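Local coordinates for protein glycosyl hydrolase family 88 (Pedobacter heparinus, PDB 3WIW) that hydrolyses unsaturated glucuronyl oligosaccharides derived from heparin, releasing the unsaturated uronic acid, and folds as an alpha6/alpha6 barrel, at residues 100-105 against 123-128; 144-149 against 192-197; 169-174 against 207-212; 251-256 against 312-317; 357-362 against 369-374. One frame throughout, in Å; residues are numbered along the deposited sequence. Where two conformers were deposited one is given.

Followed from the N terminus, the chain first folds back at contact 1, where helix 117-132 returns to helix 92-103 after a short excursion. Contacts 2 and 3 then cross: 144-149 and 169-174 come in that order, and each is met later by a part of the chain at or just beyond one end of helix 192-208. They thus tie helix 138-150 and strand 170-172 to one long helical element. Contact 4 closes a wider loop between helices 245-262 and 306-322, and it touches contact 3 where Phe210 packs on Tyr255. Contact 5 closes last and tightest, a hairpin-like return just before helix 375-392. Contacts 1, 4 and 5 follow in series, without nesting.

Contact 1 (100-105 against 123-128); sequences RFTLAL and CSYGNA
Thr102 and Ser124 mark the closest approach of the two backbones, their CA atoms 5.6 Å apart, at a place where helix 117-132 widens into a pi-type turn over residues 123-126. The main feature is a CH-pi contact: Thr102 CG2 stands 3.8 Å from the centroid of the Tyr125 ring, only 17° off its normal. The threonine is turned so that this methyl lies anti to its own backbone nitrogen (chi1 -63°), which leaves OG1 beside that nitrogen, where Ala98 O and Trp83 NE1 engage it. The same methyl, Thr102 CG2, reaches Ala128 CB at 4.1 Å. The backbone of the threonine also takes part, since Thr102 O comes to 3.2 Å from Tyr125 CE1. Leu103 CD2 comes across the phenol end, 3.9 Å from Tyr125 OH, and Leu105 CB packs 4.1 Å from Tyr125 CE1. Farther along, Leu105 CD1 lies 4.0 Å from Ser124 OG, a hydroxyl already bonded to Met120 O. Helix 77-89 closes one flank, with Pro79 on Thr102 and Trp83 on Ala128; Pro140 and Leu141 of helix 138-150 touch Tyr125, while Asn55 of strand 55-59 packs on Leu105.

Contact 2 (144-149 against 192-197); sequences GAANLY and PEWFDA
Trp194 and Tyr149 are the two bumps of this interface; Trp194 is matched by two alanines and Tyr149 by one. The six-membered part of the indole projects into the shallow hollow left by its pair: Ala145 CB lies 3.5 Å from Trp194 CZ3, and Ala146 CB 3.8 Å from Trp194 CZ2. In return the Tyr149 ring lies against Trp194 with one face and meets Ala197 CB at its edge, 3.8 Å from Tyr149 CE1. In this alpha6/alpha6 barrel, the axes of segments 144-149 and 192-197, on helices 138-150 and 192-208, cross at 53° and pass 10.6 Å apart, a gap that the two large side chains fill. The rings fit tightly but meet obliquely, planes 40° apart, with Trp194 CD1 over one face of the phenol and only 3.2 Å from Tyr149 CG. Tyr149 CB itself makes a CH-pi contact over the indole, 3.9 Å from the centroid of the Trp194 five-membered ring. A water links the polar ends, 2.8 Å from Tyr149 OH and donating to Glu193 OE2. Ala185 of helix 175-188 packs against both Ala145 and Trp194.

Contact 3 (169-174 against 207-212); sequences FPVIID and KNHFRK
His209 NE2 is the polar atom on which the contact centres, lying 3.1 Å from Val171 O and 3.4 Å from Ile173 N; its hydrogen bond is made with His218 O. The approach to Ile173 N is too badly angled to be a bond, and that part of the backbone pairs with His218 instead. The imidazole presents its edge to the strand, so Val171 O lies near the ring plane, 3.0 Å from His209 CE1, while Val171 CG1 packs 3.9 Å from the same carbon. Ile173 adds the apolar half. Ile173 CG1 extends anti to the backbone nitrogen (chi1 -166°), and chi2 of 72° then bends Ile173 CD1 toward the later segment, where it fits between His209 CD2 at 3.9 Å and Phe210 CZ at 4.0 Å. Phe210 in turn meets His270 edge-to-face. His209 thus bridges the chain just beyond helix 192-208 to a strand at the edge of a three-stranded antiparallel sheet, strand 219-222 being its neighbour. Strand 170-172 leads through Ile173 to Asp174, the predicted proton donor, bonded to His218 and weakly to Trp250, consistent with a second shell around the predicted active site of a family 88 glycoside hydrolase.

Contact 4 (251-256 against 312-317); sequences GLYGYT and IASALL
Leu252 and Tyr253 both swing CG away from their backbone nitrogens (chi1 176° and -166°), and in doing so they part around Ala315, whose methyl slots between them. Ala315 CB lies 3.9 Å from Leu252 CG and 3.6 Å from Tyr253 CA, so it rests almost on the backbone of the other helix. Such a small residue at the crossing is consistent with the close approach: the axes of segments 251-256 and 312-317 come within 8.7 Å at 29°, and the CA atoms of Tyr253 and Ala315 are 4.8 Å apart. Leu252 CD2 goes on to meet Leu316 CD2 at 3.8 Å, the two leucines crossing at about a right angle, while Ile312 CG2 also touches Leu252 CD2. Thr256 contributes its methyl CG2, 3.6 Å from Ala315 O, while Thr256 OG1 turns back to donate to Leu252 O at 2.9 Å. That carbonyl therefore accepts from both the hydroxyl and the amide of Thr256, a common way for a threonine to satisfy itself inside a packed helix. Tyr253 CE2 passes 4.0 Å from Ser314 OG, and Tyr253 OH and Ser314 OG both bond to Glu383 OE2. The pair is buried near the centre of the chain, flanked by helix 375-392 through Glu383 and Ala384, by helix 327-340 through Ile336 and Phe332, and by helix 265-279 through Ile274 and Ala275.

Contact 5 (357-362 against 369-374); sequences LKHSVG and EIDTPL
His359 reaches along Asp371, the two side chains running next to each other and pointing the same way. From CB outward, every step is measured against one oxygen: His359 CB is 3.6 Å from Asp371 OD1, and His359 CG 3.5 Å from it. His359 ND1 then donates to Asp371 OD1 at 2.6 Å, nearly straight at 167°, with the oxygen only 2° out of the ring plane and using its syn lone pair. Past that bond, His359 CE1 is again 3.6 Å from Asp371 OD1, while Lys358 CB stands over one ring face, offset from its centre, and Tyr345 meets the ring edge-to-face. The backbone that carries them forms a G1 beta bulge, in which Asp371 and Thr372 both face Ser360. Ser360 O accepts from Thr372 N at 3.0 Å, with Asp371 N adding a weak bond, and Ser360 N returns one to Thr372 O at 2.9 Å. Beyond the bulge, Gly362 N donates to Glu369 O at 2.8 Å. A water joins His359 N to Asp371 O, the latter bond weak. Carbonyls of Val361 and Gly362 hold Arg246, a predicted substrate-binding residue, which probably places this turn beside the substrate pocket. Chemically, the short bond places a proton on ND1, and the nearby carboxylate would probably raise the imidazole's affinity for a second one.

Contact 1 (100-105 against 123-128)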
# COMPACT_ATOMS: atom_id res chain seq x y z
N ARG A 100 4.39 -21.02 -0.54
CA ARG A 100 3.17 -21.68 -1.04
C ARG A 100 2.14 -20.67 -1.56
O ARG A 100 1.59 -20.81 -2.66
CB ARG A 100 2.47 -22.46 0.10
CG ARG A 100 2.96 -23.84 0.39
CD ARG A 100 1.77 -24.69 0.90
NE ARG A 100 1.06 -24.10 2.03
CZ ARG A 100 -0.25 -24.26 2.25
NH1 ARG A 100 -0.81 -23.70 3.31
NH2 ARG A 100 -0.99 -24.96 1.41
N PHE A 101 1.87 -19.64 -0.76
CA PHE A 101 0.87 -18.64 -1.14
C PHE A 101 1.36 -17.72 -2.27
O PHE A 101 0.56 -17.18 -3.02
CB PHE A 101 0.40 -17.87 0.11
CG PHE A 101 -0.59 -18.64 0.95
CD1 PHE A 101 -0.16 -19.53 1.93
CD2 PHE A 101 -1.96 -18.49 0.75
CE1 PHE A 101 -1.08 -20.26 2.69
CE2 PHE A 101 -2.88 -19.20 1.52
CZ PHE A 101 -2.44 -20.09 2.48
N THR A 102 2.67 -17.53 -2.38
CA THR A 102 3.24 -16.76 -3.49
C THR A 102 3.12 -17.51 -4.82
O THR A 102 2.61 -16.97 -5.81
CB THR A 102 4.71 -16.36 -3.21
OG1 THR A 102 4.74 -15.50 -2.07
CG2 THR A 102 5.31 -15.60 -4.38
N LEU A 103 3.54 -18.77 -4.84
CA LEU A 103 3.65 -19.49 -6.11
C LEU A 103 2.29 -19.78 -6.72
O LEU A 103 2.19 -20.04 -7.92
CB LEU A 103 4.47 -20.79 -5.97
CG LEU A 103 5.94 -20.57 -5.66
CD1 LEU A 103 6.65 -21.91 -5.33
CD2 LEU A 103 6.67 -19.86 -6.82
N ALA A 104 1.24 -19.74 -5.90
CA ALA A 104 -0.12 -19.90 -6.40
C ALA A 104 -0.57 -18.72 -7.28
O ALA A 104 -1.62 -18.79 -7.90
CB ALA A 104 -1.11 -20.09 -5.26
N LEU A 105 0.23 -17.65 -7.32
CA LEU A 105 -0.12 -16.45 -8.08
C LEU A 105 0.59 -16.36 -9.44
O LEU A 105 0.60 -15.31 -10.09
CB LEU A 105 0.14 -15.20 -7.25
CG LEU A 105 -0.72 -15.10 -5.98
CD1 LEU A 105 -0.47 -13.77 -5.26
CD2 LEU A 105 -2.21 -15.30 -6.29
N CYS A 123 4.31 -7.19 -4.38
CA CYS A 123 4.14 -7.51 -2.96
C CYS A 123 4.33 -8.98 -2.64
O CYS A 123 4.66 -9.31 -1.51
CB CYS A 123 2.76 -7.07 -2.44
SG CYS A 123 2.47 -5.28 -2.53
N SER A 124 4.13 -9.86 -3.62
CA SER A 124 4.21 -11.29 -3.36
C SER A 124 5.55 -11.83 -3.84
O SER A 124 6.48 -12.00 -3.03
CB SER A 124 3.00 -12.00 -4.01
OG SER A 124 2.93 -11.73 -5.39
N TYR A 125 5.67 -12.03 -5.15
CA TYR A 125 6.92 -12.46 -5.78
C TYR A 125 8.07 -11.49 -5.50
O TYR A 125 9.20 -11.94 -5.33
CB TYR A 125 6.76 -12.60 -7.30
CG TYR A 125 6.12 -13.89 -7.74
CD1 TYR A 125 4.74 -14.07 -7.64
CD2 TYR A 125 6.89 -14.94 -8.23
CE1 TYR A 125 4.16 -15.25 -8.03
CE2 TYR A 125 6.30 -16.12 -8.63
CZ TYR A 125 4.94 -16.28 -8.54
OH TYR A 125 4.36 -17.47 -8.94
N GLY A 126 7.80 -10.19 -5.47
CA GLY A 126 8.88 -9.23 -5.27
C GLY A 126 9.54 -9.41 -3.90
O GLY A 126 10.78 -9.49 -3.79
N ASN A 127 8.70 -9.47 -2.87
CA ASN A 127 9.21 -9.75 -1.54
C ASN A 127 9.88 -11.12 -1.46
O ASN A 127 10.93 -11.26 -0.83
CB ASN A 127 8.08 -9.63 -0.50
CG ASN A 127 7.86 -8.20 -0.07
OD1 ASN A 127 8.82 -7.49 0.24
ND2 ASN A 127 6.62 -7.75 -0.11
N ALA A 128 9.29 -12.12 -2.11
CA ALA A 128 9.84 -13.46 -2.11
C ALA A 128 11.26 -13.45 -2.67
O ALA A 128 12.17 -14.05 -2.09
CB ALA A 128 8.98 -14.35 -2.99

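Contact 2 (144-149 against 192-197)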
# COMPACT_ATOMS: atom_id res chain seq x y z
N GLY A 144 5.81 -9.84 -15.58
CA GLY A 144 4.88 -8.86 -15.03
C GLY A 144 5.34 -7.45 -15.30
O GLY A 144 4.54 -6.56 -15.60
N ALA A 145 6.64 -7.20 -15.15
CA ALA A 145 7.13 -5.85 -15.34
C ALA A 145 6.96 -5.37 -16.77
O ALA A 145 6.62 -4.21 -17.00
CB ALA A 145 8.58 -5.73 -14.89
N ALA A 146 7.17 -6.26 -17.74
CA ALA A 146 6.97 -5.88 -19.13
C ALA A 146 5.51 -5.51 -19.36
O ALA A 146 5.21 -4.55 -20.07
CB ALA A 146 7.40 -7.01 -20.06
N ASN A 147 4.60 -6.26 -18.75
CA ASN A 147 3.17 -5.96 -18.90
C ASN A 147 2.75 -4.65 -18.24
O ASN A 147 1.89 -3.94 -18.75
CB ASN A 147 2.32 -7.13 -18.38
CG ASN A 147 2.33 -8.31 -19.34
OD1 ASN A 147 2.43 -8.14 -20.56
ND2 ASN A 147 2.25 -9.52 -18.79
N LEU A 148 3.39 -4.33 -17.12
CA LEU A 148 3.11 -3.07 -16.46
C LEU A 148 3.63 -1.91 -17.30
O LEU A 148 2.92 -0.91 -17.54
CB LEU A 148 3.71 -3.06 -15.06
CG LEU A 148 3.44 -1.79 -14.26
CD1 LEU A 148 1.94 -1.49 -14.17
CD2 LEU A 148 4.03 -1.94 -12.85
N TYR A 149 4.86 -2.04 -17.79
CA TYR A 149 5.44 -1.00 -18.61
C TYR A 149 4.63 -0.77 -19.89
O TYR A 149 4.51 0.36 -20.35
CB TYR A 149 6.87 -1.37 -18.99
CG TYR A 149 7.46 -0.50 -20.07
CD1 TYR A 149 7.84 0.82 -19.80
CD2 TYR A 149 7.64 -1.00 -21.35
CE1 TYR A 149 8.40 1.62 -20.78
CE2 TYR A 149 8.19 -0.22 -22.33
CZ TYR A 149 8.58 1.08 -22.05
OH TYR A 149 9.14 1.82 -23.08
N PRO A 192 16.36 0.59 -18.76
CA PRO A 192 16.24 1.99 -18.34
C PRO A 192 14.90 2.62 -18.73
O PRO A 192 14.42 3.45 -17.97
CB PRO A 192 17.43 2.68 -19.03
CG PRO A 192 17.94 1.71 -20.02
CD PRO A 192 17.54 0.34 -19.60
N GLU A 193 14.28 2.22 -19.83
CA GLU A 193 12.99 2.83 -20.17
C GLU A 193 11.90 2.45 -19.19
O GLU A 193 10.97 3.24 -18.96
CB GLU A 193 12.56 2.52 -21.61
CG GLU A 193 13.39 3.26 -22.70
CD GLU A 193 12.69 3.38 -24.05
OE1 GLU A 193 13.04 2.59 -24.91
OE2 GLU A 193 11.80 4.25 -24.25
N TRP A 194 12.02 1.29 -18.54
CA TRP A 194 11.05 0.92 -17.50
C TRP A 194 11.21 1.84 -16.30
O TRP A 194 10.22 2.35 -15.75
CB TRP A 194 11.24 -0.53 -17.04
CG TRP A 194 10.91 -1.60 -18.06
CD1 TRP A 194 10.45 -1.41 -19.34
CD2 TRP A 194 11.02 -3.01 -17.87
NE1 TRP A 194 10.27 -2.64 -19.96
CE2 TRP A 194 10.60 -3.63 -19.07
CE3 TRP A 194 11.42 -3.82 -16.80
CZ2 TRP A 194 10.58 -5.03 -19.24
CZ3 TRP A 194 11.41 -5.21 -16.96
CH2 TRP A 194 10.99 -5.80 -18.17
N PHE A 195 12.45 2.03 -15.87
CA PHE A 195 12.74 2.90 -14.74
C PHE A 195 12.31 4.33 -15.05
O PHE A 195 11.63 4.98 -14.23
CB PHE A 195 14.24 2.83 -14.42
CG PHE A 195 14.67 3.67 -13.26
CD1 PHE A 195 14.95 5.02 -13.42
CD2 PHE A 195 14.78 3.11 -11.99
CE1 PHE A 195 15.34 5.80 -12.34
CE2 PHE A 195 15.16 3.88 -10.91
CZ PHE A 195 15.43 5.23 -11.08
N ASP A 196 12.66 4.82 -16.24
CA ASP A 196 12.34 6.18 -16.65
C ASP A 196 10.83 6.38 -16.76
O ASP A 196 10.32 7.46 -16.43
CB ASP A 196 13.01 6.53 -17.99
CG ASP A 196 14.54 6.50 -17.92
OD1 ASP A 196 15.11 6.55 -16.80
OD2 ASP A 196 15.17 6.45 -18.99
N ALA A 197 10.11 5.35 -17.19
CA ALA A 197 8.66 5.45 -17.30
C ALA A 197 8.03 5.65 -15.92
O ALA A 197 7.13 6.45 -15.75
CB ALA A 197 8.08 4.21 -17.96
O HOH W 1 9.05 4.60 -22.72

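Contact 3 (169-174 against 207-212)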
# COMPACT_ATOMS: atom_id res chain seq x y z
N PHE A 169 -8.54 7.79 -20.54
CA PHE A 169 -7.25 7.41 -19.99
C PHE A 169 -7.20 7.79 -18.53
O PHE A 169 -6.70 8.85 -18.18
CB PHE A 169 -6.12 8.08 -20.79
CG PHE A 169 -4.75 7.49 -20.57
CD1 PHE A 169 -4.01 7.80 -19.43
CD2 PHE A 169 -4.19 6.62 -21.51
CE1 PHE A 169 -2.75 7.25 -19.22
CE2 PHE A 169 -2.92 6.06 -21.30
CZ PHE A 169 -2.20 6.39 -20.16
N PRO A 170 -7.76 6.93 -17.67
CA PRO A 170 -7.82 7.24 -16.25
C PRO A 170 -6.54 6.86 -15.53
O PRO A 170 -6.00 5.76 -15.76
CB PRO A 170 -8.98 6.37 -15.76
CG PRO A 170 -8.92 5.14 -16.68
CD PRO A 170 -8.41 5.65 -18.00
N VAL A 171 -6.07 7.75 -14.66
CA VAL A 171 -4.91 7.48 -13.81
C VAL A 171 -5.32 7.77 -12.37
O VAL A 171 -5.80 8.87 -12.05
CB VAL A 171 -3.71 8.37 -14.20
CG1 VAL A 171 -2.50 8.09 -13.29
CG2 VAL A 171 -3.34 8.14 -15.65
N ILE A 172 -5.19 6.78 -11.50
CA ILE A 172 -5.57 6.97 -10.10
C ILE A 172 -4.34 7.20 -9.22
O ILE A 172 -3.24 6.77 -9.57
CB ILE A 172 -6.44 5.80 -9.57
CG1 ILE A 172 -5.68 4.46 -9.42
CG2 ILE A 172 -7.65 5.63 -10.48
CD1 ILE A 172 -6.60 3.30 -8.98
N ILE A 173 -4.53 7.86 -8.09
CA ILE A 173 -3.43 8.16 -7.19
C ILE A 173 -2.74 6.85 -6.72
O ILE A 173 -1.51 6.83 -6.52
CB ILE A 173 -3.92 9.05 -6.01
CG1 ILE A 173 -2.74 9.65 -5.25
CG2 ILE A 173 -4.81 8.25 -5.02
CD1 ILE A 173 -2.00 10.77 -6.02
N ASP A 174 -3.53 5.79 -6.56
CA ASP A 174 -3.01 4.49 -6.10
C ASP A 174 -1.90 3.97 -7.03
O ASP A 174 -1.05 3.17 -6.61
CB ASP A 174 -4.10 3.41 -6.03
CG ASP A 174 -5.49 3.92 -5.60
OD1 ASP A 174 -5.95 4.99 -6.04
OD2 ASP A 174 -6.16 3.16 -4.87
N LYS A 207 2.41 16.92 -10.79
CA LYS A 207 1.76 18.10 -11.34
C LYS A 207 0.22 18.00 -11.26
O LYS A 207 -0.44 18.87 -10.70
CB LYS A 207 2.21 18.30 -12.78
CG LYS A 207 1.56 19.50 -13.43
CD LYS A 207 2.00 19.64 -14.87
CE LYS A 207 1.34 20.86 -15.51
NZ LYS A 207 1.62 20.94 -16.96
N ASN A 208 -0.35 16.93 -11.79
CA ASN A 208 -1.77 16.94 -12.10
C ASN A 208 -2.69 16.40 -11.00
O ASN A 208 -3.85 16.79 -10.93
CB ASN A 208 -2.03 16.19 -13.41
CG ASN A 208 -1.31 16.83 -14.57
OD1 ASN A 208 -1.38 18.05 -14.74
ND2 ASN A 208 -0.61 16.02 -15.35
N HIS A 209 -2.19 15.51 -10.16
CA HIS A 209 -3.05 14.92 -9.14
C HIS A 209 -3.19 15.76 -7.86
O HIS A 209 -3.96 15.41 -6.99
CB HIS A 209 -2.56 13.51 -8.73
CG HIS A 209 -3.34 12.40 -9.36
ND1 HIS A 209 -2.98 11.83 -10.56
CD2 HIS A 209 -4.42 11.71 -8.91
CE1 HIS A 209 -3.84 10.86 -10.84
NE2 HIS A 209 -4.72 10.77 -9.86
N PHE A 210 -2.44 16.85 -7.75
CA PHE A 210 -2.38 17.62 -6.51
C PHE A 210 -2.97 18.99 -6.62
O PHE A 210 -2.74 19.71 -7.59
CB PHE A 210 -0.94 17.68 -5.96
CG PHE A 210 -0.47 16.34 -5.51
CD1 PHE A 210 0.06 15.41 -6.43
CD2 PHE A 210 -0.63 15.96 -4.18
CE1 PHE A 210 0.43 14.14 -6.02
CE2 PHE A 210 -0.25 14.70 -3.77
CZ PHE A 210 0.27 13.78 -4.67
N ARG A 211 -3.78 19.33 -5.61
CA ARG A 211 -4.36 20.66 -5.47
C ARG A 211 -3.33 21.59 -4.83
O ARG A 211 -2.28 21.14 -4.37
CB ARG A 211 -5.61 20.59 -4.60
CG ARG A 211 -6.63 19.60 -5.13
CD ARG A 211 -7.97 19.71 -4.40
NE ARG A 211 -8.89 18.62 -4.77
CZ ARG A 211 -8.92 17.42 -4.18
NH1 ARG A 211 -9.77 16.50 -4.61
NH2 ARG A 211 -8.13 17.15 -3.16
N LYS A 212 -3.62 22.89 -4.78
CA LYS A 212 -2.65 23.84 -4.23
C LYS A 212 -2.31 23.58 -2.76
O LYS A 212 -1.20 23.89 -2.31
CB LYS A 212 -3.11 25.29 -4.44
CG LYS A 212 -3.15 25.72 -5.90
CD LYS A 212 -3.14 27.23 -6.08
CE LYS A 212 -4.37 27.90 -5.51
NZ LYS A 212 -5.63 27.26 -6.02

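Contact 4 (251-256 against 312-317)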
# COMPACT_ATOMS: atom_id res chain seq x y z
N GLY A 251 -0.34 8.81 -1.93
CA GLY A 251 0.49 9.92 -2.39
C GLY A 251 1.74 10.09 -1.54
O GLY A 251 2.85 10.17 -2.08
N LEU A 252 1.56 10.17 -0.23
CA LEU A 252 2.70 10.31 0.68
C LEU A 252 3.71 9.18 0.45
O LEU A 252 4.92 9.41 0.29
CB LEU A 252 2.22 10.30 2.13
CG LEU A 252 3.34 10.36 3.16
CD1 LEU A 252 4.17 11.65 3.05
CD2 LEU A 252 2.76 10.19 4.58
N TYR A 253 3.21 7.95 0.47
CA TYR A 253 4.06 6.79 0.29
C TYR A 253 4.72 6.82 -1.09
O TYR A 253 5.92 6.54 -1.21
CB TYR A 253 3.22 5.55 0.47
CG TYR A 253 3.95 4.24 0.65
CD1 TYR A 253 4.69 3.68 -0.40
CD2 TYR A 253 3.87 3.54 1.85
CE1 TYR A 253 5.31 2.44 -0.26
CE2 TYR A 253 4.50 2.30 2.00
CZ TYR A 253 5.21 1.76 0.94
OH TYR A 253 5.79 0.52 1.06
N GLY A 254 3.93 7.12 -2.13
CA GLY A 254 4.41 7.12 -3.50
C GLY A 254 5.63 8.02 -3.66
O GLY A 254 6.58 7.64 -4.37
N TYR A 255 5.63 9.20 -3.03
CA TYR A 255 6.75 10.14 -3.19
C TYR A 255 7.92 9.81 -2.27
O TYR A 255 9.06 10.02 -2.66
CB TYR A 255 6.29 11.63 -3.12
CG TYR A 255 5.53 11.90 -4.38
CD1 TYR A 255 6.22 12.07 -5.58
CD2 TYR A 255 4.14 11.82 -4.42
CE1 TYR A 255 5.55 12.23 -6.77
CE2 TYR A 255 3.46 11.97 -5.62
CZ TYR A 255 4.18 12.16 -6.79
OH TYR A 255 3.49 12.28 -7.97
N THR A 256 7.63 9.26 -1.09
CA THR A 256 8.69 8.78 -0.21
C THR A 256 9.47 7.64 -0.90
O THR A 256 10.70 7.66 -0.96
CB THR A 256 8.09 8.34 1.13
OG1 THR A 256 7.44 9.47 1.74
CG2 THR A 256 9.18 7.82 2.04
N ILE A 312 0.37 5.45 5.97
CA ILE A 312 1.00 6.68 6.44
C ILE A 312 2.15 6.38 7.40
O ILE A 312 3.22 6.98 7.27
CB ILE A 312 -0.03 7.64 7.08
CG1 ILE A 312 -0.93 8.22 5.98
CG2 ILE A 312 0.67 8.75 7.85
CD1 ILE A 312 -2.24 8.81 6.52
N ALA A 313 1.93 5.49 8.37
CA ALA A 313 2.99 5.15 9.32
C ALA A 313 4.21 4.59 8.59
O ALA A 313 5.35 5.02 8.85
CB ALA A 313 2.48 4.18 10.37
N SER A 314 4.01 3.64 7.67
CA SER A 314 5.13 3.05 6.96
C SER A 314 5.89 4.13 6.18
O SER A 314 7.12 4.21 6.27
CB SER A 314 4.67 1.94 6.03
OG SER A 314 5.84 1.28 5.59
N ALA A 315 5.16 4.99 5.48
CA ALA A 315 5.80 6.04 4.70
C ALA A 315 6.57 7.02 5.59
O ALA A 315 7.70 7.39 5.26
CB ALA A 315 4.77 6.78 3.86
N LEU A 316 5.95 7.45 6.69
CA LEU A 316 6.60 8.42 7.57
C LEU A 316 7.88 7.87 8.19
O LEU A 316 8.84 8.61 8.41
CB LEU A 316 5.64 8.93 8.65
CG LEU A 316 4.51 9.85 8.17
CD1 LEU A 316 3.68 10.23 9.37
CD2 LEU A 316 5.06 11.09 7.48
N LEU A 317 7.91 6.56 8.45
CA LEU A 317 9.13 5.95 8.97
C LEU A 317 10.26 6.03 7.93
O LEU A 317 11.38 6.41 8.27
CB LEU A 317 8.88 4.51 9.39
CG LEU A 317 8.03 4.40 10.67
CD1 LEU A 317 7.48 2.98 10.83
CD2 LEU A 317 8.84 4.84 11.90

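Contact 5 (357-362 against 369-374)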
# COMPACT_ATOMS: atom_id res chain seq x y z
N LEU A 357 -5.26 -6.50 11.86
CA LEU A 357 -5.91 -5.26 12.26
C LEU A 357 -7.41 -5.27 11.97
O LEU A 357 -7.91 -6.05 11.15
CB LEU A 357 -5.31 -4.08 11.51
CG LEU A 357 -3.85 -3.74 11.81
CD1 LEU A 357 -3.46 -2.47 11.04
CD2 LEU A 357 -3.62 -3.55 13.29
N LYS A 358 -8.11 -4.38 12.67
CA LYS A 358 -9.53 -4.12 12.45
C LYS A 358 -9.75 -2.72 11.86
O LYS A 358 -8.81 -1.92 11.76
CB LYS A 358 -10.25 -4.21 13.79
CG LYS A 358 -10.18 -5.60 14.40
CD LYS A 358 -10.76 -5.65 15.82
CE LYS A 358 -9.86 -4.97 16.86
NZ LYS A 358 -10.57 -4.83 18.18
N HIS A 359 -10.97 -2.43 11.43
CA HIS A 359 -11.41 -1.03 11.19
C HIS A 359 -10.80 -0.33 9.96
O HIS A 359 -10.39 0.83 10.07
CB HIS A 359 -11.21 -0.14 12.42
CG HIS A 359 -11.78 -0.70 13.69
ND1 HIS A 359 -13.09 -1.12 13.81
CD2 HIS A 359 -11.20 -0.90 14.90
CE1 HIS A 359 -13.30 -1.54 15.04
NE2 HIS A 359 -12.16 -1.45 15.71
N SER A 360 -10.74 -1.01 8.82
CA SER A 360 -10.49 -0.34 7.55
C SER A 360 -11.79 -0.06 6.79
O SER A 360 -12.84 -0.63 7.11
CB SER A 360 -9.53 -1.13 6.66
OG SER A 360 -8.23 -1.07 7.20
N VAL A 361 -11.70 0.83 5.80
CA VAL A 361 -12.87 1.15 4.97
C VAL A 361 -12.44 1.03 3.50
O VAL A 361 -11.57 1.79 3.04
CB VAL A 361 -13.37 2.58 5.24
CG1 VAL A 361 -14.50 2.97 4.27
CG2 VAL A 361 -13.86 2.73 6.68
N GLY A 362 -13.06 0.08 2.78
CA GLY A 362 -12.74 -0.11 1.38
C GLY A 362 -13.30 1.00 0.49
O GLY A 362 -12.55 1.75 -0.14
N GLU A 369 -17.10 -2.96 2.13
CA GLU A 369 -16.00 -3.16 3.08
C GLU A 369 -15.89 -2.01 4.07
O GLU A 369 -14.81 -1.45 4.28
CB GLU A 369 -14.68 -3.41 2.32
CG GLU A 369 -14.70 -4.75 1.55
CD GLU A 369 -13.48 -5.00 0.68
OE1 GLU A 369 -13.00 -4.05 0.03
OE2 GLU A 369 -12.99 -6.16 0.63
N ILE A 370 -17.00 -1.66 4.70
CA ILE A 370 -16.98 -0.60 5.69
C ILE A 370 -16.73 -1.19 7.06
O ILE A 370 -17.52 -2.00 7.56
CB ILE A 370 -18.31 0.19 5.72
CG1 ILE A 370 -18.61 0.81 4.34
CG2 ILE A 370 -18.24 1.27 6.80
CD1 ILE A 370 -20.04 1.37 4.24
N ASP A 371 -15.62 -0.78 7.68
CA ASP A 371 -15.28 -1.16 9.06
C ASP A 371 -15.00 -2.66 9.16
O ASP A 371 -15.68 -3.38 9.89
CB ASP A 371 -16.33 -0.67 10.10
CG ASP A 371 -15.80 -0.76 11.51
OD1 ASP A 371 -14.60 -0.99 11.69
OD2 ASP A 371 -16.57 -0.62 12.46
N THR A 372 -14.00 -3.12 8.42
CA THR A 372 -13.62 -4.52 8.32
C THR A 372 -12.11 -4.58 8.27
O THR A 372 -11.45 -3.64 7.82
CB THR A 372 -14.15 -5.17 6.97
OG1 THR A 372 -13.52 -6.44 6.74
CG2 THR A 372 -13.80 -4.34 5.76
N PRO A 373 -11.52 -5.70 8.73
CA PRO A 373 -10.13 -5.92 8.36
C PRO A 373 -9.96 -5.98 6.84
O PRO A 373 -10.89 -6.35 6.11
CB PRO A 373 -9.84 -7.31 8.91
CG PRO A 373 -11.16 -7.97 8.92
CD PRO A 373 -12.11 -6.89 9.38
N LEU A 374 -8.78 -5.59 6.37
CA LEU A 374 -8.42 -5.69 4.96
C LEU A 374 -7.00 -6.17 4.87
O LEU A 374 -6.12 -5.74 5.63
CB LEU A 374 -8.61 -4.34 4.28
CG LEU A 374 -10.00 -4.16 3.61
CD1 LEU A 374 -10.33 -2.70 3.39
CD2 LEU A 374 -9.97 -4.94 2.27
O HOH W 2 -6.88 -5.47 8.65
O HOH W 3 -13.30 -4.11 11.73